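DNA polymerase (Bacillus phage phi29, PDB 2PY5) replicates the phage genome by protein-primed, highly processive and faithful DNA synthesis with strand displacement, and also carries a 3'-5' exonuclease activity. Local coordinates at residues M48-V51 with D57-F60; L216-E221 with P268-G273; G511-G516 with D520-K525. The protein carries 2 engineered substitutions. All coordinates share one frame; numbering follows the deposited sequence.

The three contacts follow one another along the chain, and none touches another. Contact 1 sits in the N-terminal exonuclease region, where helix 44-54 packs on strand 57-60 of a mixed sheet. Contact 2 joins helix 216-223, in the DNA-binding region that coordinates synthesis and degradation, to strand 267-272 of a separate five-stranded sheet. Contact 3 lies in the antiparallel sheet that also carries the YCDTD motif. Contacts 1 and 2 have centres about 46 Å apart. Contacts 1 and 3 have centres about 47 Å apart. Contacts 2 and 3 have centres about 53 Å apart and flank the chain's centre. They thus sample three distinct parts of a polymerase that both builds and trims DNA.

Contact 1: M48-V51 with D57-F60; sequences MAWV and DLYF
L58 meets W50 and V51 through its two methyl groups. All the contacts are apolar, and no hydrogen bond joins the two segments. CD2 of L58 lies 3.7 Å from CH2 of W50, approaching the six-membered part of the indole obliquely. CD1 of L58 is 3.8 Å from CZ3 of W50 and equally close to CG2 of V51, so one methyl serves both helix residues. L58 and W50 reach out from opposite directions. With CG of W50 anti to the backbone N (chi1 171°), the far end of the indole comes nearer to the strand than its root does.

Aromatic contacts surround the same indole. It stacks with Y29 and meets Y9 edge-to-face. Polar bonds fix the backbones instead: V51 O accepts from T117 OG1, and L58 pairs with V118 and Y120 through main-chain bonds.

Along the chain, helix 44-54 links the parallel strands 38-41 and 57-60, a beta-alpha-beta crossover in the RNase H-like exonuclease fold. Y59, next in the strand, interacts with the primer terminal protein. The chemistry implies that helix and strand are held together here by shape and burial of hydrocarbon, without directional bonds.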
ATOM      1  N   MET F  48      -7.682 -20.414  22.115  1.00 30.34           N
ATOM      2  CA  MET F  48      -8.906 -19.610  22.217  1.00 30.01           C
ATOM      3  C   MET F  48      -9.425 -19.519  23.670  1.00 31.00           C
ATOM      4  O   MET F  48      -9.994 -18.498  24.070  1.00 30.04           O
ATOM      5  CB  MET F  48      -9.995 -20.140  21.278  1.00 31.35           C
ATOM      6  CG  MET F  48      -9.642 -19.940  19.827  1.00 30.80           C
ATOM      7  SD  MET F  48      -9.361 -18.210  19.350  1.00 32.09           S
ATOM      8  CE  MET F  48     -10.961 -17.452  19.721  1.00 30.62           C
ATOM      9  N   ALA F  49      -9.258 -20.573  24.463  1.00 31.49           N
ATOM     10  CA  ALA F  49      -9.590 -20.485  25.883  1.00 29.08           C
ATOM     11  C   ALA F  49      -8.796 -19.340  26.537  1.00 31.62           C
ATOM     12  O   ALA F  49      -9.345 -18.581  27.322  1.00 31.29           O
ATOM     13  CB  ALA F  49      -9.319 -21.827  26.599  1.00 30.57           C
ATOM     14  N   TRP F  50      -7.518 -19.227  26.180  1.00 30.62           N
ATOM     15  CA  TRP F  50      -6.657 -18.156  26.657  1.00 30.66           C
ATOM     16  C   TRP F  50      -7.158 -16.792  26.146  1.00 30.94           C
ATOM     17  O   TRP F  50      -7.283 -15.827  26.932  1.00 30.44           O
ATOM     18  CB  TRP F  50      -5.205 -18.423  26.231  1.00 31.59           C
ATOM     19  CG  TRP F  50      -4.281 -17.267  26.486  1.00 31.62           C
ATOM     20  CD1 TRP F  50      -3.692 -16.938  27.676  1.00 33.19           C
ATOM     21  CD2 TRP F  50      -3.840 -16.289  25.532  1.00 30.11           C
ATOM     22  NE1 TRP F  50      -2.923 -15.811  27.520  1.00 33.39           N
ATOM     23  CE2 TRP F  50      -2.988 -15.396  26.219  1.00 31.49           C
ATOM     24  CE3 TRP F  50      -4.074 -16.082  24.163  1.00 31.55           C
ATOM     25  CZ2 TRP F  50      -2.385 -14.309  25.588  1.00 32.31           C
ATOM     26  CZ3 TRP F  50      -3.466 -14.996  23.535  1.00 31.90           C
ATOM     27  CH2 TRP F  50      -2.617 -14.133  24.255  1.00 32.53           C
ATOM     28  N   VAL F  51      -7.464 -16.722  24.855  1.00 31.54           N
ATOM     29  CA  VAL F  51      -8.010 -15.494  24.255  1.00 29.81           C
ATOM     30  C   VAL F  51      -9.220 -15.004  25.059  1.00 30.14           C
ATOM     31  O   VAL F  51      -9.347 -13.810  25.335  1.00 30.86           O
ATOM     32  CB  VAL F  51      -8.451 -15.706  22.788  1.00 30.36           C
ATOM     33  CG1 VAL F  51      -9.226 -14.483  22.258  1.00 32.28           C
ATOM     34  CG2 VAL F  51      -7.259 -16.046  21.893  1.00 30.64           C
ATOM     35  N   ASP F  57      -5.177  -6.965  24.148  1.00 31.00           N
ATOM     36  CA  ASP F  57      -5.112  -6.612  22.752  1.00 31.08           C
ATOM     37  C   ASP F  57      -4.119  -7.550  22.069  1.00 32.60           C
ATOM     38  O   ASP F  57      -2.950  -7.596  22.458  1.00 32.72           O
ATOM     39  CB  ASP F  57      -4.600  -5.183  22.608  1.00 32.22           C
ATOM     40  CG  ASP F  57      -5.582  -4.141  23.108  1.00 35.96           C
ATOM     41  OD1 ASP F  57      -6.741  -4.481  23.433  1.00 36.67           O
ATOM     42  OD2 ASP F  57      -5.180  -2.950  23.163  1.00 39.13           O
ATOM     43  N   LEU F  58      -4.578  -8.280  21.055  1.00 29.89           N
ATOM     44  CA  LEU F  58      -3.752  -9.260  20.348  1.00 29.27           C
ATOM     45  C   LEU F  58      -3.500  -8.760  18.956  1.00 32.87           C
ATOM     46  O   LEU F  58      -4.341  -8.073  18.373  1.00 32.29           O
ATOM     47  CB  LEU F  58      -4.439 -10.622  20.238  1.00 31.37           C
ATOM     48  CG  LEU F  58      -5.039 -11.246  21.488  1.00 35.39           C
ATOM     49  CD1 LEU F  58      -5.507 -12.713  21.217  1.00 34.65           C
ATOM     50  CD2 LEU F  58      -4.109 -11.117  22.704  1.00 35.57           C
ATOM     51  N   TYR F  59      -2.346  -9.128  18.428  1.00 31.28           N
ATOM     52  CA  TYR F  59      -1.946  -8.765  17.073  1.00 32.92           C
ATOM     53  C   TYR F  59      -1.518  -9.994  16.308  1.00 33.65           C
ATOM     54  O   TYR F  59      -0.672 -10.762  16.799  1.00 34.38           O
ATOM     55  CB  TYR F  59      -0.764  -7.792  17.133  1.00 32.64           C
ATOM     56  CG  TYR F  59      -1.174  -6.444  17.636  1.00 30.71           C
ATOM     57  CD1 TYR F  59      -1.267  -6.179  19.003  1.00 33.00           C
ATOM     58  CD2 TYR F  59      -1.509  -5.439  16.737  1.00 30.84           C
ATOM     59  CE1 TYR F  59      -1.669  -4.937  19.460  1.00 33.07           C
ATOM     60  CE2 TYR F  59      -1.910  -4.197  17.184  1.00 31.58           C
ATOM     61  CZ  TYR F  59      -2.002  -3.954  18.536  1.00 32.37           C
ATOM     62  OH  TYR F  59      -2.412  -2.707  18.981  1.00 36.11           O
ATOM     63  N   PHE F  60      -2.086 -10.187  15.118  1.00 30.88           N
ATOM     64  CA  PHE F  60      -1.597 -11.180  14.165  1.00 29.37           C
ATOM     65  C   PHE F  60      -1.097 -10.416  12.964  1.00 29.52           C
ATOM     66  O   PHE F  60      -1.681  -9.368  12.590  1.00 30.70           O
ATOM     67  CB  PHE F  60      -2.703 -12.146  13.705  1.00 29.78           C
ATOM     68  CG  PHE F  60      -3.079 -13.188  14.732  1.00 30.11           C
ATOM     69  CD1 PHE F  60      -3.949 -12.883  15.772  1.00 30.89           C
ATOM     70  CD2 PHE F  60      -2.587 -14.476  14.631  1.00 30.27           C
ATOM     71  CE1 PHE F  60      -4.307 -13.838  16.687  1.00 31.44           C
ATOM     72  CE2 PHE F  60      -2.950 -15.436  15.568  1.00 31.75           C
ATOM     73  CZ  PHE F  60      -3.815 -15.112  16.584  1.00 32.35           C
TER

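Contact 2: L216-E221 with P268-G273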
ATOM      1  N   LEU F 216     -21.317  14.811   1.784  1.00 32.65           N
ATOM      2  CA  LEU F 216     -21.088  13.575   1.074  1.00 31.94           C
ATOM      3  C   LEU F 216     -21.207  13.759  -0.449  1.00 33.17           C
ATOM      4  O   LEU F 216     -20.441  13.157  -1.200  1.00 34.09           O
ATOM      5  CB  LEU F 216     -22.038  12.486   1.565  1.00 34.18           C
ATOM      6  CG  LEU F 216     -21.791  12.069   3.024  1.00 38.26           C
ATOM      7  CD1 LEU F 216     -22.892  11.106   3.511  1.00 41.65           C
ATOM      8  CD2 LEU F 216     -20.412  11.449   3.214  1.00 40.45           C
ATOM      9  N   GLY F 217     -22.148  14.590  -0.890  1.00 33.94           N
ATOM     10  CA  GLY F 217     -22.322  14.827  -2.336  1.00 32.92           C
ATOM     11  C   GLY F 217     -21.124  15.531  -2.952  1.00 32.47           C
ATOM     12  O   GLY F 217     -20.674  15.186  -4.056  1.00 34.59           O
ATOM     13  N   LEU F 218     -20.593  16.520  -2.243  1.00 32.80           N
ATOM     14  CA  LEU F 218     -19.428  17.229  -2.750  1.00 32.95           C
ATOM     15  C   LEU F 218     -18.212  16.338  -2.708  1.00 31.25           C
ATOM     16  O   LEU F 218     -17.394  16.360  -3.631  1.00 31.09           O
ATOM     17  CB  LEU F 218     -19.163  18.521  -1.975  1.00 35.93           C
ATOM     18  CG  LEU F 218     -20.146  19.666  -2.252  1.00 41.19           C
ATOM     19  CD1 LEU F 218     -19.679  20.910  -1.509  1.00 45.86           C
ATOM     20  CD2 LEU F 218     -20.298  19.949  -3.756  1.00 43.94           C
ATOM     21  N   ASP F 219     -18.058  15.564  -1.626  1.00 30.47           N
ATOM     22  CA  ASP F 219     -16.931  14.648  -1.528  1.00 30.77           C
ATOM     23  C   ASP F 219     -16.927  13.659  -2.696  1.00 29.38           C
ATOM     24  O   ASP F 219     -15.881  13.348  -3.229  1.00 30.30           O
ATOM     25  CB  ASP F 219     -16.948  13.882  -0.203  1.00 33.38           C
ATOM     26  CG  ASP F 219     -15.663  13.145   0.031  1.00 33.52           C
ATOM     27  OD1 ASP F 219     -15.651  11.908  -0.149  1.00 32.64           O
ATOM     28  OD2 ASP F 219     -14.640  13.826   0.335  1.00 32.91           O
ATOM     29  N   LYS F 220     -18.103  13.149  -3.049  1.00 30.96           N
ATOM     30  CA  LYS F 220     -18.237  12.205  -4.147  1.00 31.47           C
ATOM     31  C   LYS F 220     -17.747  12.819  -5.476  1.00 29.26           C
ATOM     32  O   LYS F 220     -17.039  12.170  -6.225  1.00 31.33           O
ATOM     33  CB  LYS F 220     -19.690  11.730  -4.267  1.00 34.09           C
ATOM     34  CG  LYS F 220     -19.922  10.691  -5.342  1.00 35.46           C
ATOM     35  CD  LYS F 220     -21.323  10.049  -5.220  1.00 37.13           C
ATOM     36  N   GLU F 221     -18.116  14.072  -5.737  1.00 30.37           N
ATOM     37  CA  GLU F 221     -17.628  14.774  -6.942  1.00 31.06           C
ATOM     38  C   GLU F 221     -16.116  14.940  -6.942  1.00 29.34           C
ATOM     39  O   GLU F 221     -15.444  14.672  -7.938  1.00 30.92           O
ATOM     40  CB  GLU F 221     -18.306  16.145  -7.109  1.00 33.19           C
ATOM     41  CG  GLU F 221     -19.797  16.060  -7.351  1.00 36.05           C
ATOM     42  CD  GLU F 221     -20.428  17.387  -7.738  1.00 37.63           C
ATOM     43  OE1 GLU F 221     -21.613  17.367  -8.140  1.00 41.72           O
ATOM     44  OE2 GLU F 221     -19.741  18.437  -7.686  1.00 40.64           O
ATOM     45  N   PRO F 268     -14.961  24.564  -0.738  1.00 32.94           N
ATOM     46  CA  PRO F 268     -14.980  24.870  -2.160  1.00 32.55           C
ATOM     47  C   PRO F 268     -16.173  25.724  -2.572  1.00 32.75           C
ATOM     48  O   PRO F 268     -17.167  25.811  -1.842  1.00 33.00           O
ATOM     49  CB  PRO F 268     -15.096  23.491  -2.819  1.00 35.33           C
ATOM     50  CG  PRO F 268     -15.758  22.666  -1.823  1.00 37.67           C
ATOM     51  CD  PRO F 268     -15.240  23.138  -0.486  1.00 34.77           C
ATOM     52  N   ILE F 269     -16.063  26.334  -3.747  1.00 30.82           N
ATOM     53  CA  ILE F 269     -17.186  26.980  -4.399  1.00 30.50           C
ATOM     54  C   ILE F 269     -17.539  26.195  -5.667  1.00 31.97           C
ATOM     55  O   ILE F 269     -16.667  25.882  -6.484  1.00 31.59           O
ATOM     56  CB  ILE F 269     -16.879  28.447  -4.730  1.00 33.03           C
ATOM     57  CG1 ILE F 269     -16.703  29.244  -3.439  1.00 33.03           C
ATOM     58  CG2 ILE F 269     -17.983  29.058  -5.587  1.00 35.00           C
ATOM     59  CD1 ILE F 269     -16.320  30.693  -3.665  1.00 34.66           C
ATOM     60  N   VAL F 270     -18.812  25.849  -5.791  1.00 31.26           N
ATOM     61  CA  VAL F 270     -19.304  25.138  -6.972  1.00 32.68           C
ATOM     62  C   VAL F 270     -19.575  26.146  -8.088  1.00 33.05           C
ATOM     63  O   VAL F 270     -20.080  27.264  -7.836  1.00 34.77           O
ATOM     64  CB  VAL F 270     -20.628  24.410  -6.664  1.00 33.93           C
ATOM     65  CG1 VAL F 270     -21.234  23.791  -7.923  1.00 37.33           C
ATOM     66  CG2 VAL F 270     -20.427  23.374  -5.590  1.00 37.69           C
ATOM     67  N   PHE F 271     -19.284  25.743  -9.332  1.00 33.04           N
ATOM     68  CA  PHE F 271     -19.620  26.553 -10.507  1.00 32.39           C
ATOM     69  C   PHE F 271     -20.212  25.674 -11.598  1.00 32.46           C
ATOM     70  O   PHE F 271     -19.943  24.483 -11.635  1.00 30.97           O
ATOM     71  CB  PHE F 271     -18.391  27.311 -11.043  1.00 32.63           C
ATOM     72  CG  PHE F 271     -17.240  26.433 -11.435  1.00 32.80           C
ATOM     73  CD1 PHE F 271     -17.154  25.868 -12.713  1.00 31.60           C
ATOM     74  CD2 PHE F 271     -16.224  26.165 -10.529  1.00 32.44           C
ATOM     75  CE1 PHE F 271     -16.090  25.054 -13.057  1.00 32.29           C
ATOM     76  CE2 PHE F 271     -15.153  25.365 -10.882  1.00 33.27           C
ATOM     77  CZ  PHE F 271     -15.087  24.798 -12.125  1.00 32.37           C
ATOM     78  N   GLU F 272     -21.027  26.273 -12.464  1.00 34.09           N
ATOM     79  CA  GLU F 272     -21.530  25.588 -13.666  1.00 33.17           C
ATOM     80  C   GLU F 272     -20.653  25.984 -14.849  1.00 34.49           C
ATOM     81  O   GLU F 272     -20.047  27.063 -14.863  1.00 34.51           O
ATOM     82  CB  GLU F 272     -23.008  25.917 -13.923  1.00 38.25           C
ATOM     83  CG  GLU F 272     -23.961  25.428 -12.832  1.00 43.43           C
ATOM     84  CD  GLU F 272     -23.871  23.917 -12.553  1.00 48.54           C
ATOM     85  OE1 GLU F 272     -24.354  23.121 -13.386  1.00 50.52           O
ATOM     86  OE2 GLU F 272     -23.334  23.528 -11.486  1.00 54.72           O
ATOM     87  N   GLY F 273     -20.568  25.103 -15.846  1.00 32.63           N
ATOM     88  CA  GLY F 273     -19.799  25.394 -17.029  1.00 32.16           C
ATOM     89  C   GLY F 273     -18.312  25.336 -16.805  1.00 32.28           C
ATOM     90  O   GLY F 273     -17.839  24.548 -15.988  1.00 31.05           O
TER
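No aromatic face takes part where L218 meets P268 and V270. The one aromatic ring of the two segments, F271, does not touch the helix segment: G273 O lies in its plane at the edge, 3.4 Å from F271 CE1. Its side chain touches H284 and Q286 of strand 283-294, and Q286 NE2 also donates to G273 O. The P268 ring is puckered, and its CG atom makes the contact with the helix.

The touch itself is between methyls and ring carbons. CD2 of L218 lies 3.9 Å from CG2 of V270, the two side chains meeting at a slant. CD1 of L218 is 4.3 Å from CG of P268, a looser approach. The forked end of one leucine therefore spans two residues of the strand. Both of these strand side chains start toward the helix, while I269 between them points away, in the usual alternation of a strand. V270 has CG1 anti to its own backbone N (chi1 174°), which places CG2 beside that N and within reach of the leucine.

P268 is buried and also rests on L214 and F353. V270 is exposed, so the contact runs from interior to surface. No hydrogen bond crosses it. D219 is held by other partners, in a salt bridge with R223 and a hydrogen bond to T427 OG1.

The strand pairs with strand 340-356 through I269 with K352 and F271 with G350. E221 of the helix touches L351 of that same strand. The result is plain helix-on-sheet packing away from the annotated sites. It joins the region that coordinates synthesis and degradation to an antiparallel sheet that probably belongs to the TPR1 insertion of protein-primed type-B DNA polymerases.

Contact 3: G511-G516 with D520-K525; sequences GKLVEG and DYTDIK. With EDO (1,2-ethanediol), chain Y.
E515 and K525 come near each other through one bend in each side chain. E515 starts away from the other segment, but its fold at chi2 (76°) turns the carboxylate back. K525 sets out toward segment 511-516 and bends at chi3 (74°). OE2 of E515 and NZ of K525 then stand 4.0 Å apart, opposite charges too far for a salt bridge. A 1,2-ethanediol, probably from the crystallisation liquor, bridges them: its O1 donates to E515 OE2 at 2.7 Å and accepts from K525 NZ at 2.7 Å. NZ also donates to O2 of the diol. A water accepts from NZ and donates weakly to OE2.

Farther along, CD2 of L513 rests 3.8 Å from OD2 of D523. T522 OG1 donates to the same OD2 at 2.9 Å, from above the carboxylate plane. Where the chain loops back, G516 CA lies 3.5 Å from D520 O.

D520 forms a salt bridge with K507. K529, which stabilises the primer terminus, lies about 7 Å from K525 between side chains. T522 and D523 sit together opposite the single residue M506 of strand 499-509, which makes a classic beta bulge in an antiparallel sheet, where strands 512-515 and 523-530 both pair with strand 499-509.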
ATOM      1  N   GLY F 511      33.908  -4.217  -0.159  1.00 45.03           N
ATOM      2  CA  GLY F 511      33.439  -5.604  -0.086  1.00 43.83           C
ATOM      3  C   GLY F 511      31.942  -5.789  -0.275  1.00 43.56           C
ATOM      4  O   GLY F 511      31.403  -6.858   0.027  1.00 44.54           O
ATOM      5  N   LYS F 512      31.271  -4.759  -0.784  1.00 41.32           N
ATOM      6  CA  LYS F 512      29.825  -4.787  -0.976  1.00 41.07           C
ATOM      7  C   LYS F 512      29.494  -4.297  -2.381  1.00 40.55           C
ATOM      8  O   LYS F 512      30.224  -3.486  -2.944  1.00 42.14           O
ATOM      9  CB  LYS F 512      29.128  -3.915   0.069  1.00 42.10           C
ATOM     10  CG  LYS F 512      29.565  -4.210   1.507  1.00 44.56           C
ATOM     11  CD  LYS F 512      28.733  -3.421   2.501  1.00 45.92           C
ATOM     12  CE  LYS F 512      29.337  -3.456   3.901  1.00 46.60           C
ATOM     13  NZ  LYS F 512      30.736  -2.916   3.946  1.00 49.13           N
ATOM     14  N   LEU F 513      28.404  -4.807  -2.943  1.00 37.73           N
ATOM     15  CA  LEU F 513      27.984  -4.428  -4.290  1.00 37.06           C
ATOM     16  C   LEU F 513      27.051  -3.234  -4.215  1.00 37.06           C
ATOM     17  O   LEU F 513      26.046  -3.263  -3.498  1.00 37.77           O
ATOM     18  CB  LEU F 513      27.254  -5.576  -4.997  1.00 38.37           C
ATOM     19  CG  LEU F 513      27.914  -6.530  -5.993  1.00 40.85           C
ATOM     20  CD1 LEU F 513      26.826  -6.952  -6.980  1.00 37.95           C
ATOM     21  CD2 LEU F 513      29.113  -5.945  -6.725  1.00 39.03           C
ATOM     22  N   VAL F 514      27.368  -2.193  -4.979  1.00 33.95           N
ATOM     23  CA  VAL F 514      26.505  -1.030  -5.105  1.00 34.32           C
ATOM     24  C   VAL F 514      26.358  -0.682  -6.579  1.00 30.85           C
ATOM     25  O   VAL F 514      27.076  -1.231  -7.418  1.00 34.05           O
ATOM     26  CB  VAL F 514      27.069   0.175  -4.347  1.00 34.10           C
ATOM     27  CG1 VAL F 514      27.216  -0.163  -2.850  1.00 35.48           C
ATOM     28  CG2 VAL F 514      28.402   0.611  -4.950  1.00 34.80           C
ATOM     29  N   GLU F 515      25.445   0.224  -6.888  1.00 32.32           N
ATOM     30  CA  GLU F 515      25.179   0.612  -8.275  1.00 32.55           C
ATOM     31  C   GLU F 515      26.431   1.189  -8.922  1.00 33.75           C
ATOM     32  O   GLU F 515      27.150   1.986  -8.318  1.00 34.07           O
ATOM     33  CB  GLU F 515      24.002   1.595  -8.381  1.00 33.40           C
ATOM     34  CG  GLU F 515      22.651   0.941  -8.222  1.00 35.36           C
ATOM     35  CD  GLU F 515      22.299   0.596  -6.786  1.00 37.79           C
ATOM     36  OE1 GLU F 515      22.930   1.127  -5.853  1.00 37.78           O
ATOM     37  OE2 GLU F 515      21.365  -0.203  -6.593  1.00 42.51           O
ATOM     38  N   GLY F 516      26.704   0.732 -10.138  1.00 32.01           N
ATOM     39  CA  GLY F 516      27.858   1.155 -10.906  1.00 31.43           C
ATOM     40  C   GLY F 516      27.433   1.780 -12.215  1.00 29.82           C
ATOM     41  O   GLY F 516      26.287   2.164 -12.399  1.00 30.01           O
ATOM     42  N   ASP F 520      32.583   1.908 -14.942  1.00 33.41           N
ATOM     43  CA  ASP F 520      32.989   1.646 -13.581  1.00 33.71           C
ATOM     44  C   ASP F 520      32.010   0.616 -13.023  1.00 31.25           C
ATOM     45  O   ASP F 520      31.038   0.957 -12.337  1.00 32.42           O
ATOM     46  CB  ASP F 520      32.934   2.948 -12.781  1.00 38.51           C
ATOM     47  CG  ASP F 520      33.470   2.802 -11.376  1.00 41.68           C
ATOM     48  OD1 ASP F 520      34.202   1.827 -11.099  1.00 43.28           O
ATOM     49  OD2 ASP F 520      33.144   3.683 -10.546  1.00 47.38           O
ATOM     50  N   TYR F 521      32.265  -0.641 -13.389  1.00 30.25           N
ATOM     51  CA  TYR F 521      31.475  -1.781 -12.918  1.00 27.28           C
ATOM     52  C   TYR F 521      32.384  -2.989 -12.701  1.00 26.56           C
ATOM     53  O   TYR F 521      33.456  -3.111 -13.315  1.00 26.53           O
ATOM     54  CB  TYR F 521      30.330  -2.134 -13.915  1.00 27.57           C
ATOM     55  CG  TYR F 521      30.747  -3.119 -14.977  1.00 27.14           C
ATOM     56  CD1 TYR F 521      30.362  -4.451 -14.913  1.00 29.44           C
ATOM     57  CD2 TYR F 521      31.578  -2.732 -16.017  1.00 28.81           C
ATOM     58  CE1 TYR F 521      30.797  -5.371 -15.871  1.00 30.58           C
ATOM     59  CE2 TYR F 521      32.011  -3.635 -16.972  1.00 29.91           C
ATOM     60  CZ  TYR F 521      31.621  -4.950 -16.893  1.00 30.19           C
ATOM     61  OH  TYR F 521      32.061  -5.843 -17.847  1.00 33.00           O
ATOM     62  N   THR F 522      31.958  -3.874 -11.806  1.00 27.14           N
ATOM     63  CA  THR F 522      32.618  -5.152 -11.624  1.00 27.20           C
ATOM     64  C   THR F 522      31.734  -6.358 -11.960  1.00 26.12           C
ATOM     65  O   THR F 522      32.257  -7.419 -12.337  1.00 27.81           O
ATOM     66  CB  THR F 522      33.193  -5.301 -10.202  1.00 28.68           C
ATOM     67  OG1 THR F 522      32.156  -5.229  -9.236  1.00 30.35           O
ATOM     68  CG2 THR F 522      34.200  -4.207  -9.930  1.00 31.02           C
ATOM     69  N   ASP F 523      30.423  -6.197 -11.798  1.00 27.35           N
ATOM     70  CA  ASP F 523      29.474  -7.296 -11.962  1.00 28.30           C
ATOM     71  C   ASP F 523      28.092  -6.784 -12.407  1.00 28.61           C
ATOM     72  O   ASP F 523      27.850  -5.580 -12.498  1.00 29.35           O
ATOM     73  CB  ASP F 523      29.309  -8.057 -10.636  1.00 30.50           C
ATOM     74  CG  ASP F 523      30.624  -8.594 -10.089  1.00 31.80           C
ATOM     75  OD1 ASP F 523      31.096  -9.668 -10.557  1.00 31.82           O
ATOM     76  OD2 ASP F 523      31.192  -7.939  -9.181  1.00 33.62           O
ATOM     77  N   ILE F 524      27.176  -7.721 -12.646  1.00 30.99           N
ATOM     78  CA  ILE F 524      25.822  -7.419 -13.075  1.00 31.43           C
ATOM     79  C   ILE F 524      24.836  -7.925 -12.018  1.00 32.17           C
ATOM     80  O   ILE F 524      24.979  -9.052 -11.538  1.00 33.69           O
ATOM     81  CB  ILE F 524      25.510  -8.103 -14.437  1.00 30.44           C
ATOM     82  CG1 ILE F 524      26.295  -7.440 -15.575  1.00 32.69           C
ATOM     83  CG2 ILE F 524      24.004  -8.090 -14.733  1.00 34.37           C
ATOM     84  CD1 ILE F 524      25.992  -5.952 -15.772  1.00 33.23           C
ATOM     85  N   LYS F 525      23.874  -7.087 -11.657  1.00 32.40           N
ATOM     86  CA  LYS F 525      22.744  -7.502 -10.823  1.00 34.29           C
ATOM     87  C   LYS F 525      21.576  -7.778 -11.749  1.00 33.29           C
ATOM     88  O   LYS F 525      21.118  -6.877 -12.454  1.00 33.28           O
ATOM     89  CB  LYS F 525      22.337  -6.412  -9.833  1.00 35.21           C
ATOM     90  CG  LYS F 525      21.073  -6.749  -9.030  1.00 37.76           C
ATOM     91  CD  LYS F 525      20.816  -5.749  -7.914  1.00 39.00           C
ATOM     92  CE  LYS F 525      20.309  -4.430  -8.429  1.00 42.03           C
ATOM     93  NZ  LYS F 525      19.514  -3.718  -7.369  1.00 42.66           N
TER
HETATM   94  C1  EDO Y9014      18.770  -0.294  -8.340  1.00 49.10           C
HETATM   95  O1  EDO Y9014      19.799  -1.269  -8.550  1.00 45.50           O
HETATM   96  C2  EDO Y9014      17.413  -0.858  -8.751  1.00 50.69           C
HETATM   97  O2  EDO Y9014      17.135  -2.104  -8.090  1.00 52.83           O
HETATM   98  O   HOH W   1      21.162  -3.071  -4.884  1.00 49.39           O